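Local coordinates for glutamine cyclotransferase (Tannerella forsythia, PDB 6QRO), which probably converts N-terminal glutamine of peptides to pyroglutamate, as a zinc-binding glutaminyl cyclase of the type II, mammalian-like kind, at residues Arg56-Leu61 with Gln90-Ala95; Tyr60-Leu65 with Val72-Ala77; Phe202-Asp207 with Glu307-Val312. All coordinates share one frame; numbering follows the deposited sequence.

Interaction 1: Arg56-Leu61 with Gln90-Ala95; sequences RCADYL and QNIVGA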
loop_
_atom_site.group_PDB
_atom_site.type_symbol
_atom_site.label_atom_id
_atom_site.label_comp_id
_atom_site.label_asym_id
_atom_site.label_seq_id
_atom_site.Cartn_x
_atom_site.Cartn_y
_atom_site.Cartn_z
ATOM N N ARG A 56 14.455 -10.924 4.474
ATOM C CA ARG A 56 14.009 -11.097 5.851
ATOM C C ARG A 56 12.633 -10.485 6.067
ATOM O O ARG A 56 11.806 -11.028 6.818
ATOM C CB ARG A 56 15.022 -10.506 6.823
ATOM C CG ARG A 56 16.196 -11.396 7.078
ATOM C CD ARG A 56 16.979 -10.886 8.271
ATOM N NE ARG A 56 18.361 -11.351 8.298
ATOM C CZ ARG A 56 18.720 -12.628 8.429
ATOM N NH1 ARG A 56 17.810 -13.580 8.572
ATOM N NH2 ARG A 56 20.002 -12.953 8.434
ATOM N N CYS A 57 12.376 -9.342 5.427
ATOM C CA CYS A 57 11.085 -8.689 5.574
ATOM C C CYS A 57 9.977 -9.473 4.875
ATOM O O CYS A 57 8.852 -9.541 5.379
ATOM C CB CYS A 57 11.169 -7.272 5.036
ATOM S SG CYS A 57 9.767 -6.343 5.470
ATOM N N ALA A 58 10.267 -10.062 3.711
ATOM C CA ALA A 58 9.308 -10.948 3.051
ATOM C C ALA A 58 8.850 -12.080 3.973
ATOM O O ALA A 58 7.650 -12.374 4.060
ATOM C CB ALA A 58 9.923 -11.518 1.776
ATOM N N ASP A 59 9.794 -12.762 4.636
ATOM C CA ASP A 59 9.403 -13.785 5.608
ATOM C C ASP A 59 8.550 -13.188 6.704
ATOM O O ASP A 59 7.535 -13.769 7.103
ATOM C CB ASP A 59 10.616 -14.480 6.243
ATOM C CG ASP A 59 11.224 -15.522 5.354
ATOM O OD1 ASP A 59 10.536 -16.000 4.442
ATOM O OD2 ASP A 59 12.382 -15.909 5.588
ATOM N N TYR A 60 8.936 -12.011 7.186
ATOM C CA TYR A 60 8.238 -11.407 8.307
ATOM C C TYR A 60 6.794 -11.082 7.938
ATOM O O TYR A 60 5.860 -11.431 8.673
ATOM C CB TYR A 60 9.000 -10.165 8.759
ATOM C CG TYR A 60 8.270 -9.387 9.786
ATOM C CD1 TYR A 60 8.147 -9.874 11.083
ATOM C CD2 TYR A 60 7.712 -8.156 9.483
ATOM C CE1 TYR A 60 7.475 -9.164 12.038
ATOM C CE2 TYR A 60 7.037 -7.436 10.444
ATOM C CZ TYR A 60 6.920 -7.948 11.711
ATOM O OH TYR A 60 6.250 -7.235 12.665
ATOM N N LEU A 61 6.589 -10.467 6.771
ATOM C CA LEU A 61 5.242 -10.081 6.363
ATOM C C LEU A 61 4.341 -11.294 6.151
ATOM O O LEU A 61 3.234 -11.355 6.691
ATOM C CB LEU A 61 5.323 -9.262 5.084
ATOM C CG LEU A 61 5.982 -7.902 5.277
ATOM C CD1 LEU A 61 6.040 -7.190 3.934
ATOM C CD2 LEU A 61 5.171 -7.119 6.291
ATOM N N GLN A 90 8.632 -10.784 -4.443
ATOM C CA GLN A 90 7.642 -11.601 -3.744
ATOM C C GLN A 90 6.374 -10.767 -3.600
ATOM O O GLN A 90 6.377 -9.771 -2.878
ATOM C CB GLN A 90 8.109 -12.070 -2.360
ATOM C CG GLN A 90 9.293 -13.009 -2.283
ATOM C CD GLN A 90 10.597 -12.329 -1.906
ATOM O OE1 GLN A 90 10.624 -11.151 -1.601
ATOM N NE2 GLN A 90 11.674 -13.100 -1.876
ATOM N N ASN A 91 5.316 -11.124 -4.339
ATOM C CA ASN A 91 3.971 -10.632 -4.044
ATOM C C ASN A 91 3.362 -11.504 -2.948
ATOM O O ASN A 91 3.270 -12.728 -3.106
ATOM C CB ASN A 91 3.067 -10.660 -5.275
ATOM C CG ASN A 91 3.492 -9.663 -6.361
ATOM O OD1 ASN A 91 4.054 -8.603 -6.088
ATOM N ND2 ASN A 91 3.165 -9.992 -7.593
ATOM N N ILE A 92 2.941 -10.881 -1.847
ATOM C CA ILE A 92 2.496 -11.604 -0.654
ATOM C C ILE A 92 0.987 -11.433 -0.510
ATOM O O ILE A 92 0.492 -10.311 -0.340
ATOM C CB ILE A 92 3.244 -11.125 0.601
ATOM C CG1 ILE A 92 4.751 -11.240 0.371
ATOM C CG2 ILE A 92 2.819 -11.967 1.818
ATOM C CD1 ILE A 92 5.602 -10.427 1.330
ATOM N N VAL A 93 0.260 -12.546 -0.583
ATOM C CA VAL A 93 -1.197 -12.552 -0.539
ATOM C C VAL A 93 -1.637 -13.306 0.710
ATOM O O VAL A 93 -1.318 -14.490 0.884
ATOM C CB VAL A 93 -1.826 -13.187 -1.793
ATOM C CG1 VAL A 93 -3.367 -13.212 -1.652
ATOM C CG2 VAL A 93 -1.428 -12.432 -3.044
ATOM N N GLY A 94 -2.425 -12.641 1.540
ATOM C CA GLY A 94 -3.046 -13.305 2.663
ATOM C C GLY A 94 -4.522 -13.345 2.364
ATOM O O GLY A 94 -5.171 -12.300 2.234
ATOM N N ALA A 95 -5.033 -14.547 2.156
ATOM C CA ALA A 95 -6.433 -14.756 1.825
ATOM C C ALA A 95 -7.130 -15.212 3.094
ATOM O O ALA A 95 -6.807 -16.274 3.638
ATOM C CB ALA A 95 -6.599 -15.786 0.711
#
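Ala58 and Leu61 meet Ile92 and Gln90 in a buried, largely apolar helix-on-sheet contact, part of the alpha/beta fold of the M28 peptidase family, in which helices pack against a central mixed sheet. The helix segment 56-61 runs almost parallel to the strand segment 90-95, with 10° between their directions and a closest axis approach of 9.7 Å. Ala58 and Leu61, three residues apart, both lean toward the strand, and Ile92 projects to meet them. With CG1 beside its backbone N (chi1 -55°), Ile92 carries CD1 to the helix surface, where that methyl lies 3.9 Å from Leu61 CB and also touches the Ala58 carbonyl oxygen. The Leu61 and Ile92 side chains cross at about a right angle, and Leu61 CD1 stands 4.2 Å from Ile92 CD1. Trp110 packs on both Ala58 and Leu61, and its NE1 hydrogen-bonds to the backbone oxygen of Gln90. No hydrogen bond joins the two segments. The amide of Gln90 nevertheless reaches the helix: its chain bends at chi2 (101°), NE2 makes a weak hydrogen bond to Gln55 OE1, and OE1 rests 3.5 Å from Ala58 CB.

Interaction 2: Tyr60-Leu65 with Val72-Ala77; sequences YLAGEL and VYVQEA
No flat group stands between Ala62 and Leu65 on the helix and Val72 on the strand; the two aromatic rings of these segments lie to the outside of the contact. The Tyr60 ring carries Glu64 CG on one face, 3.9 Å above its plane and displaced toward the rim. Tyr37 and Arg40 of helix 31-43 also touch the Tyr60 side chain. Beyond that CG, the Glu64 carboxylate has partners of its own: OE2 forms a salt bridge with Arg67 NE, while OE1 takes part in a weak hydrogen bond with Tyr37 OH. On the strand, Tyr73 points away from the helix and meets the ring of His194, the two planes inclined at about 60°.

What remains between the segments is aliphatic. Val72 places its two methyls on different parts of the helix surface. CG1, anti to the backbone N (chi1 174°), sits 4.0 Å from Ala62 CB, whereas CG2 lies 3.9 Å from Leu65 CB and 3.8 Å from the carbonyl oxygen of Ala62. One valine thus bridges two residues a helical turn apart. This is a tight helix-to-strand connection within the alpha/beta fold: helix 52-67 ends, and after three residues strand 71-80, an outermost strand of the mixed sheet, runs back along it. The short segments accordingly run nearly antiparallel, at 158°, with their axes 9.0 Å apart at closest. On the helix side, Leu65 is buried and Ala62 partly exposed. Along the strand, partly exposed Val72 makes the main contact, and exposed Val74 touches the helix only with CG2, 4.5 Å from Ala62 CB.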
loop_
_atom_site.group_PDB
_atom_site.type_symbol
_atom_site.label_atom_id
_atom_site.label_comp_id
_atom_site.label_asym_id
_atom_site.label_seq_id
_atom_site.Cartn_x
_atom_site.Cartn_y
_atom_site.Cartn_z
ATOM N N TYR A 60 8.936 -12.011 7.186
ATOM C CA TYR A 60 8.238 -11.407 8.307
ATOM C C TYR A 60 6.794 -11.082 7.938
ATOM O O TYR A 60 5.860 -11.431 8.673
ATOM C CB TYR A 60 9.000 -10.165 8.759
ATOM C CG TYR A 60 8.270 -9.387 9.786
ATOM C CD1 TYR A 60 8.147 -9.874 11.083
ATOM C CD2 TYR A 60 7.712 -8.156 9.483
ATOM C CE1 TYR A 60 7.475 -9.164 12.038
ATOM C CE2 TYR A 60 7.037 -7.436 10.444
ATOM C CZ TYR A 60 6.920 -7.948 11.711
ATOM O OH TYR A 60 6.250 -7.235 12.665
ATOM N N LEU A 61 6.589 -10.467 6.771
ATOM C CA LEU A 61 5.242 -10.081 6.363
ATOM C C LEU A 61 4.341 -11.294 6.151
ATOM O O LEU A 61 3.234 -11.355 6.691
ATOM C CB LEU A 61 5.323 -9.262 5.084
ATOM C CG LEU A 61 5.982 -7.902 5.277
ATOM C CD1 LEU A 61 6.040 -7.190 3.934
ATOM C CD2 LEU A 61 5.171 -7.119 6.291
ATOM N N ALA A 62 4.809 -12.284 5.384
ATOM C CA ALA A 62 4.011 -13.486 5.155
ATOM C C ALA A 62 3.761 -14.259 6.449
ATOM O O ALA A 62 2.651 -14.757 6.682
ATOM C CB ALA A 62 4.696 -14.363 4.118
ATOM N N GLY A 63 4.777 -14.357 7.307
ATOM C CA GLY A 63 4.605 -15.058 8.566
ATOM C C GLY A 63 3.511 -14.453 9.420
ATOM O O GLY A 63 2.682 -15.175 9.979
ATOM N N GLU A 64 3.465 -13.119 9.492
ATOM C CA GLU A 64 2.437 -12.436 10.276
ATOM C C GLU A 64 1.052 -12.672 9.704
ATOM O O GLU A 64 0.084 -12.790 10.461
ATOM C CB GLU A 64 2.717 -10.933 10.358
ATOM C CG GLU A 64 3.852 -10.616 11.305
ATOM C CD GLU A 64 3.553 -11.053 12.724
ATOM O OE1 GLU A 64 2.546 -10.622 13.302
ATOM O OE2 GLU A 64 4.318 -11.869 13.256
ATOM N N LEU A 65 0.925 -12.681 8.373
ATOM C CA LEU A 65 -0.372 -12.962 7.763
ATOM C C LEU A 65 -0.861 -14.345 8.154
ATOM O O LEU A 65 -2.053 -14.544 8.417
ATOM C CB LEU A 65 -0.304 -12.856 6.235
ATOM C CG LEU A 65 -0.091 -11.476 5.627
ATOM C CD1 LEU A 65 -0.146 -11.573 4.113
ATOM C CD2 LEU A 65 -1.120 -10.509 6.168
ATOM N N VAL A 72 -1.733 -18.230 2.943
ATOM C CA VAL A 72 -0.744 -17.310 2.379
ATOM C C VAL A 72 -0.226 -17.843 1.047
ATOM O O VAL A 72 0.113 -19.029 0.926
ATOM C CB VAL A 72 0.415 -17.062 3.361
ATOM C CG1 VAL A 72 1.509 -16.216 2.697
ATOM C CG2 VAL A 72 -0.098 -16.385 4.622
ATOM N N TYR A 73 -0.193 -16.963 0.044
ATOM C CA TYR A 73 0.380 -17.226 -1.275
ATOM C C TYR A 73 1.543 -16.281 -1.494
ATOM O O TYR A 73 1.423 -15.081 -1.229
ATOM C CB TYR A 73 -0.631 -17.004 -2.399
ATOM C CG TYR A 73 -1.933 -17.749 -2.261
ATOM C CD1 TYR A 73 -2.914 -17.309 -1.381
ATOM C CD2 TYR A 73 -2.209 -18.849 -3.056
ATOM C CE1 TYR A 73 -4.109 -17.969 -1.264
ATOM C CE2 TYR A 73 -3.410 -19.519 -2.959
ATOM C CZ TYR A 73 -4.354 -19.079 -2.056
ATOM O OH TYR A 73 -5.559 -19.725 -1.952
ATOM N N VAL A 74 2.671 -16.813 -1.942
ATOM C CA VAL A 74 3.826 -15.993 -2.295
ATOM C C VAL A 74 4.129 -16.192 -3.783
ATOM O O VAL A 74 4.584 -17.267 -4.186
ATOM C CB VAL A 74 5.051 -16.324 -1.425
ATOM C CG1 VAL A 74 6.199 -15.367 -1.707
ATOM C CG2 VAL A 74 4.676 -16.283 0.071
ATOM N N GLN A 75 3.888 -15.156 -4.595
ATOM C CA GLN A 75 4.287 -15.152 -6.005
ATOM C C GLN A 75 5.734 -14.708 -6.091
ATOM O O GLN A 75 6.052 -13.552 -5.781
ATOM C CB GLN A 75 3.443 -14.210 -6.858
ATOM C CG GLN A 75 2.190 -14.777 -7.481
ATOM C CD GLN A 75 1.397 -13.716 -8.232
ATOM O OE1 GLN A 75 1.569 -12.519 -8.010
ATOM N NE2 GLN A 75 0.548 -14.152 -9.144
ATOM N N GLU A 76 6.599 -15.617 -6.530
ATOM C CA GLU A 76 7.994 -15.306 -6.799
ATOM C C GLU A 76 8.107 -14.967 -8.281
ATOM O O GLU A 76 7.793 -15.792 -9.142
ATOM C CB GLU A 76 8.915 -16.474 -6.451
ATOM C CG GLU A 76 8.826 -17.031 -5.026
ATOM C CD GLU A 76 9.728 -16.270 -4.064
ATOM O OE1 GLU A 76 9.805 -16.646 -2.878
ATOM O OE2 GLU A 76 10.400 -15.313 -4.509
ATOM N N ALA A 77 8.517 -13.744 -8.586
ATOM C CA ALA A 77 8.630 -13.370 -9.982
ATOM C C ALA A 77 9.908 -12.595 -10.202
ATOM O O ALA A 77 10.273 -11.723 -9.406
ATOM C CB ALA A 77 7.431 -12.521 -10.429
#

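Interaction 3: Phe202-Asp207 with Glu307-Val312; sequences FGILLD and ETILNV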
loop_
_atom_site.group_PDB
_atom_site.type_symbol
_atom_site.label_atom_id
_atom_site.label_comp_id
_atom_site.label_asym_id
_atom_site.label_seq_id
_atom_site.Cartn_x
_atom_site.Cartn_y
_atom_site.Cartn_z
ATOM N N PHE A 202 -14.679 -4.992 -4.585
ATOM C CA PHE A 202 -13.925 -3.782 -4.869
ATOM C C PHE A 202 -12.604 -3.910 -4.132
ATOM O O PHE A 202 -12.408 -4.828 -3.332
ATOM C CB PHE A 202 -14.716 -2.524 -4.474
ATOM C CG PHE A 202 -15.073 -2.451 -3.005
ATOM C CD1 PHE A 202 -16.158 -3.168 -2.511
ATOM C CD2 PHE A 202 -14.358 -1.643 -2.129
ATOM C CE1 PHE A 202 -16.505 -3.100 -1.180
ATOM C CE2 PHE A 202 -14.704 -1.566 -0.796
ATOM C CZ PHE A 202 -15.784 -2.301 -0.321
ATOM N N GLY A 203 -11.706 -2.972 -4.398
ATOM C CA GLY A 203 -10.389 -2.996 -3.801
ATOM C C GLY A 203 -10.048 -1.656 -3.189
ATOM O O GLY A 203 -10.490 -0.606 -3.650
ATOM N N ILE A 204 -9.275 -1.711 -2.109
ATOM C CA ILE A 204 -8.835 -0.518 -1.392
ATOM C C ILE A 204 -7.327 -0.585 -1.271
ATOM O O ILE A 204 -6.795 -1.501 -0.631
ATOM C CB ILE A 204 -9.486 -0.398 -0.005
ATOM C CG1 ILE A 204 -11.009 -0.352 -0.123
ATOM C CG2 ILE A 204 -8.963 0.818 0.734
ATOM C CD1 ILE A 204 -11.713 -0.254 1.219
ATOM N N LEU A 205 -6.642 0.376 -1.878
ATOM C CA LEU A 205 -5.198 0.494 -1.770
ATOM C C LEU A 205 -4.848 1.568 -0.750
ATOM O O LEU A 205 -5.444 2.647 -0.742
ATOM C CB LEU A 205 -4.566 0.829 -3.134
ATOM C CG LEU A 205 -3.096 1.268 -3.132
ATOM C CD1 LEU A 205 -2.192 0.131 -2.681
ATOM C CD2 LEU A 205 -2.637 1.832 -4.482
ATOM N N LEU A 206 -3.883 1.253 0.104
ATOM C CA LEU A 206 -3.328 2.163 1.097
ATOM C C LEU A 206 -1.900 2.494 0.698
ATOM O O LEU A 206 -1.077 1.588 0.533
ATOM C CB LEU A 206 -3.350 1.535 2.493
ATOM C CG LEU A 206 -4.699 1.032 2.987
ATOM C CD1 LEU A 206 -4.606 0.436 4.401
ATOM C CD2 LEU A 206 -5.593 2.238 3.004
ATOM N N ASP A 207 -1.609 3.781 0.536
ATOM C CA ASP A 207 -0.280 4.225 0.123
ATOM C C ASP A 207 0.062 5.519 0.841
ATOM O O ASP A 207 -0.701 6.480 0.765
ATOM C CB ASP A 207 -0.218 4.423 -1.396
ATOM C CG ASP A 207 1.196 4.642 -1.907
ATOM O OD1 ASP A 207 2.170 4.595 -1.129
ATOM O OD2 ASP A 207 1.330 4.867 -3.117
ATOM N N GLU A 307 -9.373 2.727 11.472
ATOM C CA GLU A 307 -10.757 2.730 11.943
ATOM C C GLU A 307 -11.746 2.785 10.782
ATOM O O GLU A 307 -12.770 2.091 10.796
ATOM C CB GLU A 307 -10.973 3.939 12.854
ATOM C CG GLU A 307 -10.270 3.884 14.210
ATOM C CD GLU A 307 -11.024 3.056 15.240
ATOM O OE1 GLU A 307 -12.191 2.697 14.972
ATOM O OE2 GLU A 307 -10.453 2.770 16.314
ATOM N N THR A 308 -11.439 3.582 9.749
ATOM C CA THR A 308 -12.363 3.743 8.629
ATOM C C THR A 308 -12.539 2.451 7.842
ATOM O O THR A 308 -13.665 2.032 7.553
ATOM C CB THR A 308 -11.888 4.873 7.716
ATOM O OG1 THR A 308 -11.848 6.089 8.460
ATOM C CG2 THR A 308 -12.845 5.046 6.559
ATOM N N ILE A 309 -11.437 1.804 7.481
ATOM C CA ILE A 309 -11.520 0.583 6.687
ATOM C C ILE A 309 -12.167 -0.552 7.480
ATOM O O ILE A 309 -12.973 -1.323 6.947
ATOM C CB ILE A 309 -10.117 0.237 6.171
ATOM C CG1 ILE A 309 -9.639 1.390 5.297
ATOM C CG2 ILE A 309 -10.130 -1.086 5.395
ATOM C CD1 ILE A 309 -8.243 1.272 4.885
ATOM N N LEU A 310 -11.811 -0.687 8.754
ATOM C CA LEU A 310 -12.452 -1.693 9.596
ATOM C C LEU A 310 -13.969 -1.493 9.640
ATOM O O LEU A 310 -14.733 -2.463 9.626
ATOM C CB LEU A 310 -11.838 -1.660 10.992
ATOM C CG LEU A 310 -10.483 -2.377 11.051
ATOM C CD1 LEU A 310 -9.984 -2.406 12.467
ATOM C CD2 LEU A 310 -10.584 -3.796 10.500
ATOM N N ASN A 311 -14.422 -0.245 9.736
ATOM C CA ASN A 311 -15.853 0.034 9.728
ATOM C C ASN A 311 -16.516 -0.413 8.423
ATOM O O ASN A 311 -17.562 -1.076 8.447
ATOM C CB ASN A 311 -16.070 1.533 9.966
ATOM C CG ASN A 311 -17.534 1.901 10.120
ATOM O OD1 ASN A 311 -18.056 1.959 11.234
ATOM N ND2 ASN A 311 -18.205 2.154 8.994
ATOM N N VAL A 312 -15.902 -0.084 7.270
ATOM C CA VAL A 312 -16.528 -0.375 5.977
ATOM C C VAL A 312 -16.553 -1.877 5.696
ATOM O O VAL A 312 -17.545 -2.399 5.166
ATOM C CB VAL A 312 -15.857 0.418 4.826
ATOM C CG1 VAL A 312 -15.795 1.906 5.133
ATOM C CG2 VAL A 312 -14.476 -0.100 4.468
#
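Matching first torsions bring Leu206 and Ile309 together. Leu206 holds CG beside its backbone N (chi1 -55°), and Ile309 does the same with CG1 (chi1 -61°). Each side chain then extends straight from its own backbone, so that the two meet tip to tip between strand and helix. Ile309 CD1 faces the fork of the leucine, 3.4 Å from Leu206 CD2 and 3.8 Å from Leu206 CD1. The shorter of these distances is tighter than usual van der Waals contact, which marks a closely packed point in the interior. The same isoleucine methyl also serves Ile204, whose CG2 approaches Ile309 CD1 at 4.2 Å. A turn farther along the helix, Val312 CG2 lies 4.3 Å from Ile204 CD1. Two residues of the strand and two of the helix therefore meet through aliphatic carbons, mostly methyls, all four residues buried, and no hydrogen bond crosses between the segments.

The 11.7 Å between the axes is consistent with side chains that meet end to end, and the segments run antiparallel at 170°. This is helix-to-sheet packing in the alpha/beta fold of the M28 family, with the Leu206 side chain about 13 Å from the bound zinc ion and apart from the metal site. Strand 203-207 occupies an inner place in the sheet, between strands 103-109 and 269-273 and parallel to both; Ile204 touches Leu106 and Leu270, and Leu206 touches Ile272. Helix 299-314 in turn packs against helix 227-239, where Val312 and Asn311 meet Ala236 and Thr308 meets Ala237.

Overall arrangement
All three contacts set a helix against the same mixed sheet without a hydrogen bond between their segments, but at different depths. Interactions 1 and 2 share helix 52-67 and reach the neighbouring strands 86-96 and 71-80, which are joined to each other by backbone hydrogen bonds; their centres lie 3 Å apart. Interaction 1 is buried and admits a polar amide beside its aliphatic groups, whereas interaction 2, at the outermost strand, is partly exposed and rests on alanine, valine and the CB of a leucine. Interaction 3 is buried too, about 19 Å from interaction 1 between centres, and spans a wider helix-to-strand gap, bridged by isoleucine, leucine and valine reaching from both sides.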